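Local coordinates for protein DNA polymerase sliding clamp 2 (Thermococcus kodakarensis, PDB 3LX2) that probably acts as a ring-shaped sliding clamp that encircles DNA and tethers the polymerase and other replication proteins to it, at residues D8-F13 with K81-R86; F29-E34 with E67-D72. One frame throughout, in Å; residues are numbered along the deposited sequence.

Contact 1. Residues D8-F13 with K81-R86; sequences DSAREF and KLARSR. With SO4 (sulfate ion), chain E.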
loop_
_atom_site.group_PDB
_atom_site.type_symbol
_atom_site.label_atom_id
_atom_site.label_comp_id
_atom_site.label_asym_id
_atom_site.label_seq_id
_atom_site.Cartn_x
_atom_site.Cartn_y
_atom_site.Cartn_z
ATOM N N ASP A 8 -4.435 7.593 26.767
ATOM C CA ASP A 8 -5.651 7.218 26.026
ATOM C C ASP A 8 -5.489 7.046 24.520
ATOM O O ASP A 8 -6.483 6.862 23.799
ATOM C CB ASP A 8 -6.801 8.170 26.316
ATOM C CG ASP A 8 -6.497 9.549 25.868
ATOM O OD1 ASP A 8 -5.519 9.707 25.107
ATOM O OD2 ASP A 8 -7.239 10.470 26.248
ATOM N N SER A 9 -4.263 7.094 24.015
ATOM C CA SER A 9 -4.054 6.774 22.595
ATOM C C SER A 9 -2.734 6.047 22.318
ATOM O O SER A 9 -1.666 6.676 22.149
ATOM C CB SER A 9 -4.207 8.031 21.738
ATOM O OG SER A 9 -4.049 7.726 20.369
ATOM N N ALA A 10 -2.818 4.723 22.276
ATOM C CA ALA A 10 -1.662 3.918 22.003
ATOM C C ALA A 10 -0.998 4.308 20.654
ATOM O O ALA A 10 0.214 4.274 20.517
ATOM C CB ALA A 10 -2.039 2.471 22.042
ATOM N N ARG A 11 -1.829 4.695 19.696
ATOM C CA ARG A 11 -1.409 5.088 18.351
ATOM C C ARG A 11 -0.634 6.375 18.344
ATOM O O ARG A 11 0.392 6.422 17.721
ATOM C CB ARG A 11 -2.588 5.235 17.387
ATOM C CG ARG A 11 -2.896 4.018 16.538
ATOM C CD ARG A 11 -4.290 4.243 16.168
ATOM N NE ARG A 11 -4.642 4.051 14.771
ATOM C CZ ARG A 11 -5.562 4.775 14.122
ATOM N NH1 ARG A 11 -6.193 5.834 14.665
ATOM N NH2 ARG A 11 -5.840 4.446 12.890
ATOM N N GLU A 12 -1.136 7.414 19.005
ATOM C CA GLU A 12 -0.286 8.581 19.260
ATOM C C GLU A 12 1.029 8.120 19.812
ATOM O O GLU A 12 2.061 8.432 19.232
ATOM C CB GLU A 12 -0.940 9.603 20.175
ATOM C CG GLU A 12 -1.381 10.827 19.409
ATOM C CD GLU A 12 -2.296 11.734 20.206
ATOM O OE1 GLU A 12 -2.230 11.744 21.463
ATOM O OE2 GLU A 12 -3.103 12.448 19.571
ATOM N N PHE A 13 1.026 7.323 20.867
ATOM C CA PHE A 13 2.314 6.912 21.478
ATOM C C PHE A 13 3.204 6.092 20.563
ATOM O O PHE A 13 4.432 6.179 20.633
ATOM C CB PHE A 13 2.053 6.095 22.718
ATOM C CG PHE A 13 3.041 6.287 23.785
ATOM C CD1 PHE A 13 4.098 5.409 23.931
ATOM C CD2 PHE A 13 2.891 7.312 24.719
ATOM C CE1 PHE A 13 5.024 5.543 24.979
ATOM C CE2 PHE A 13 3.864 7.466 25.795
ATOM C CZ PHE A 13 4.937 6.566 25.893
ATOM N N LYS A 81 2.629 -1.186 17.276
ATOM C CA LYS A 81 2.097 -1.170 15.935
ATOM C C LYS A 81 0.865 -2.057 15.859
ATOM O O LYS A 81 0.134 -2.014 14.884
ATOM C CB LYS A 81 3.180 -1.564 14.911
ATOM C CG LYS A 81 4.162 -0.404 14.539
ATOM C CD LYS A 81 5.322 -0.899 13.683
ATOM C CE LYS A 81 5.738 0.074 12.589
ATOM N NZ LYS A 81 4.657 0.084 11.497
ATOM N N LEU A 82 0.601 -2.844 16.892
ATOM C CA LEU A 82 -0.692 -3.578 16.898
ATOM C C LEU A 82 -1.884 -2.748 17.296
ATOM O O LEU A 82 -3.015 -3.195 17.092
ATOM C CB LEU A 82 -0.672 -4.829 17.768
ATOM C CG LEU A 82 0.496 -5.811 17.576
ATOM C CD1 LEU A 82 0.421 -6.740 18.764
ATOM C CD2 LEU A 82 0.492 -6.601 16.271
ATOM N N ALA A 83 -1.656 -1.552 17.848
ATOM C CA ALA A 83 -2.763 -0.727 18.377
ATOM C C ALA A 83 -3.774 -0.426 17.287
ATOM O O ALA A 83 -3.392 -0.036 16.220
ATOM C CB ALA A 83 -2.275 0.514 18.904
ATOM N N ARG A 84 -5.066 -0.579 17.559
ATOM C CA ARG A 84 -6.054 -0.084 16.609
ATOM C C ARG A 84 -6.494 1.335 17.004
ATOM O O ARG A 84 -6.119 1.844 18.075
ATOM C CB ARG A 84 -7.219 -1.061 16.475
ATOM C CG ARG A 84 -6.874 -2.364 15.645
ATOM C CD ARG A 84 -8.054 -2.761 14.689
ATOM N NE ARG A 84 -9.298 -3.020 15.427
ATOM C CZ ARG A 84 -10.521 -2.777 14.956
ATOM N NH1 ARG A 84 -10.697 -2.257 13.732
ATOM N NH2 ARG A 84 -11.583 -3.059 15.717
ATOM N N SER A 85 -7.273 1.978 16.144
ATOM C CA SER A 85 -7.806 3.296 16.440
ATOM C C SER A 85 -8.599 3.254 17.759
ATOM O O SER A 85 -9.326 2.304 18.064
ATOM C CB SER A 85 -8.683 3.786 15.273
ATOM O OG SER A 85 -9.575 2.723 14.866
ATOM N N ARG A 86 -8.423 4.280 18.562
ATOM C CA ARG A 86 -9.031 4.322 19.867
ATOM C C ARG A 86 -8.555 3.286 20.901
ATOM O O ARG A 86 -9.087 3.303 21.977
ATOM C CB ARG A 86 -10.572 4.330 19.727
ATOM C CG ARG A 86 -11.108 5.531 18.879
ATOM C CD ARG A 86 -12.548 5.371 18.272
ATOM N NE ARG A 86 -12.680 4.489 17.086
ATOM C CZ ARG A 86 -13.075 3.206 17.119
ATOM N NH1 ARG A 86 -13.376 2.637 18.276
ATOM N NH2 ARG A 86 -13.193 2.487 16.002
HETATM S S SO4 E . -6.575 7.288 17.929
HETATM O O1 SO4 E . -5.370 7.838 18.471
HETATM O O2 SO4 E . -6.511 5.823 17.852
HETATM O O3 SO4 E . -7.594 7.710 18.903
HETATM O O4 SO4 E . -6.850 7.802 16.566
#
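R11, in the first turn of helix 10-21 of the PCNA clamp fold, meets S85 of the loop between helix 73-80 and strand 88-93. CB of S85 sits over one face of the R11 guanidinium, offset toward its rim, 3.3 Å from NH1. Further back along the same side chain, R11 CD rests 3.6 Å from the carbonyl O of R84. At the neighbouring residue the contact becomes apolar: CB of A10 touches CB of A83 at 3.7 Å, and A10 goes on to pack against L89 and L103.

A sulfate, probably from the crystallisation liquor, bridges the two segments. With the arginine chain bent at chi3 (133°), NH1 of R11 makes two weak bonds to the sulfate, the shorter to O4 at 2.8 Å and the other to O2. The backbone N of R86 donates to O2 of the sulfate at 2.6 Å, so this oxygen is held from both segments. R235 forms salt bridges with D8 and E12. S9 is the N-cap of the helix: its OG, anti to its own N (chi1 -178°), accepts from E12 N at 3.2 Å with a nearly straight 167° N-H...O angle.

Contact 2. Residues F29-E34 with E67-D72; sequences FQVNME and EAIAFD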
loop_
_atom_site.group_PDB
_atom_site.type_symbol
_atom_site.label_atom_id
_atom_site.label_comp_id
_atom_site.label_asym_id
_atom_site.label_seq_id
_atom_site.Cartn_x
_atom_site.Cartn_y
_atom_site.Cartn_z
ATOM N N PHE A 29 13.907 5.257 29.976
ATOM C CA PHE A 29 12.838 6.135 30.400
ATOM C C PHE A 29 12.977 6.450 31.870
ATOM O O PHE A 29 12.863 5.585 32.714
ATOM C CB PHE A 29 11.491 5.496 30.095
ATOM C CG PHE A 29 10.928 5.859 28.731
ATOM C CD1 PHE A 29 11.693 6.541 27.789
ATOM C CD2 PHE A 29 9.615 5.519 28.392
ATOM C CE1 PHE A 29 11.185 6.870 26.550
ATOM C CE2 PHE A 29 9.113 5.842 27.137
ATOM C CZ PHE A 29 9.908 6.531 26.222
ATOM N N GLN A 30 13.247 7.700 32.187
ATOM C CA GLN A 30 13.164 8.069 33.579
ATOM C C GLN A 30 11.706 8.321 33.957
ATOM O O GLN A 30 11.094 9.302 33.556
ATOM C CB GLN A 30 14.029 9.267 33.918
ATOM C CG GLN A 30 14.021 9.616 35.416
ATOM C CD GLN A 30 14.837 8.613 36.244
ATOM O OE1 GLN A 30 15.961 8.207 35.834
ATOM N NE2 GLN A 30 14.274 8.188 37.404
ATOM N N VAL A 31 11.178 7.403 34.751
ATOM C CA VAL A 31 9.825 7.500 35.211
ATOM C C VAL A 31 9.777 8.168 36.575
ATOM O O VAL A 31 10.121 7.537 37.585
ATOM C CB VAL A 31 9.188 6.117 35.333
ATOM C CG1 VAL A 31 7.735 6.262 35.540
ATOM C CG2 VAL A 31 9.490 5.280 34.131
ATOM N N ASN A 32 9.309 9.418 36.603
ATOM C CA ASN A 32 9.180 10.193 37.839
ATOM C C ASN A 32 7.767 10.493 38.252
ATOM O O ASN A 32 6.814 10.228 37.504
ATOM C CB ASN A 32 9.882 11.520 37.688
ATOM C CG ASN A 32 11.295 11.349 37.387
ATOM O OD1 ASN A 32 11.878 10.321 37.764
ATOM N ND2 ASN A 32 11.881 12.303 36.662
ATOM N N MET A 33 7.642 11.079 39.442
ATOM C CA MET A 33 6.334 11.387 39.997
ATOM C C MET A 33 5.651 12.378 39.091
ATOM O O MET A 33 4.488 12.249 38.826
ATOM C CB MET A 33 6.476 11.979 41.388
ATOM C CG MET A 33 6.521 10.954 42.491
ATOM S SD MET A 33 4.842 10.810 43.114
ATOM C CE MET A 33 4.589 12.524 43.666
ATOM N N GLU A 34 6.380 13.356 38.582
ATOM C CA GLU A 34 5.718 14.402 37.814
ATOM C C GLU A 34 5.691 14.115 36.283
ATOM O O GLU A 34 5.046 14.846 35.492
ATOM C CB GLU A 34 6.240 15.814 38.221
ATOM C CG GLU A 34 7.731 16.151 37.904
ATOM C CD GLU A 34 8.824 15.355 38.715
ATOM O OE1 GLU A 34 8.541 14.659 39.740
ATOM O OE2 GLU A 34 10.008 15.453 38.294
ATOM N N GLU A 67 12.042 5.638 39.149
ATOM C CA GLU A 67 13.135 4.872 38.606
ATOM C C GLU A 67 13.204 4.957 37.081
ATOM O O GLU A 67 12.201 5.259 36.406
ATOM C CB GLU A 67 13.047 3.411 39.042
ATOM C CG GLU A 67 11.867 2.645 38.488
ATOM C CD GLU A 67 12.128 1.131 38.435
ATOM O OE1 GLU A 67 11.289 0.365 38.973
ATOM O OE2 GLU A 67 13.171 0.709 37.848
ATOM N N ALA A 68 14.407 4.684 36.577
ATOM C CA ALA A 68 14.687 4.519 35.171
ATOM C C ALA A 68 14.455 3.101 34.729
ATOM O O ALA A 68 15.012 2.161 35.319
ATOM C CB ALA A 68 16.121 4.885 34.893
ATOM N N ILE A 69 13.668 2.942 33.669
ATOM C CA ILE A 69 13.561 1.664 32.971
ATOM C C ILE A 69 14.148 1.775 31.580
ATOM O O ILE A 69 14.196 2.867 30.987
ATOM C CB ILE A 69 12.115 1.167 32.842
ATOM C CG1 ILE A 69 11.204 2.303 32.386
ATOM C CG2 ILE A 69 11.641 0.533 34.157
ATOM C CD1 ILE A 69 9.790 1.866 32.100
ATOM N N ALA A 70 14.573 0.648 31.040
ATOM C CA ALA A 70 15.236 0.627 29.768
ATOM C C ALA A 70 14.784 -0.613 29.013
ATOM O O ALA A 70 14.601 -1.678 29.597
ATOM C CB ALA A 70 16.779 0.620 29.971
ATOM N N PHE A 71 14.588 -0.483 27.710
ATOM C CA PHE A 71 14.074 -1.620 26.960
ATOM C C PHE A 71 14.349 -1.476 25.479
ATOM O O PHE A 71 14.723 -0.413 25.001
ATOM C CB PHE A 71 12.572 -1.802 27.225
ATOM C CG PHE A 71 11.830 -0.517 27.199
ATOM C CD1 PHE A 71 11.327 -0.027 26.010
ATOM C CD2 PHE A 71 11.695 0.239 28.353
ATOM C CE1 PHE A 71 10.682 1.195 25.976
ATOM C CE2 PHE A 71 11.050 1.447 28.331
ATOM C CZ PHE A 71 10.528 1.922 27.138
ATOM N N ASP A 72 14.144 -2.557 24.748
ATOM C CA ASP A 72 14.491 -2.536 23.358
ATOM C C ASP A 72 13.428 -1.761 22.535
ATOM O O ASP A 72 12.238 -2.087 22.575
ATOM C CB ASP A 72 14.721 -3.940 22.864
ATOM C CG ASP A 72 15.380 -3.941 21.569
ATOM O OD1 ASP A 72 16.477 -3.367 21.442
ATOM O OD2 ASP A 72 14.803 -4.497 20.644
#
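F71 carries its CG between its own backbone N and carbonyl carbon (chi1 44°), a rotamer that helps bring its ring edge-on to the face of F29. The result is a T-shaped pair at the edge of the long antiparallel sheet of the clamp, where strand 67-72 lies outermost beside strand 26-31. The ring planes stand at 87°, with CZ of F71 3.9 Å from CD2 of F29. F71 also makes an edge-to-face pair with F76 of helix 73-80.

CG1 of I69 lies 3.9 Å from CB of F29 and equally near CG2 of V31. This apolar face meets strand 3-7, where F3 touches both V31 and I69.

Two hydrogen-bonded pairs, F29 with I69 and V31 with E67, flank the non-hydrogen-bonded pair of Q30 and A68. F29 N donates to I69 O at 2.6 Å and V31 N to E67 O, while I69 N and E67 N return the bonds to F29 O and V31 O. The carboxylate of E67 leaves the strand pair for a salt bridge to K93.

On the other face, the bend of Q30 at chi2 (74°) folds its amide back over the neighbouring strand, OE1 reaching 3.5 Å from A68 CB. NE2 of Q30 donates to OD1 of N32 at 3.2 Å, in that carbonyl's plane.

How the contacts relate
Both contacts belong to the N-terminal PCNA domain, with centres 20 Å apart and nearest atoms about 4 Å from each other, without touching. Along the chain contact 2 is nested inside the loop that contact 1 closes: helix 10-21 is followed by strand 26-31, and strand 67-72 by helix 73-80, whose end leads into 81-86. Contact 2 is strand pairing at one edge of the nine-strand sheet, while contact 1 joins a helix start to a surface loop. From that loop, L82 packs on L150 of the second subunit, placing contact 1 beside a subunit boundary of the trimeric ring; contact 2 touches no other chain.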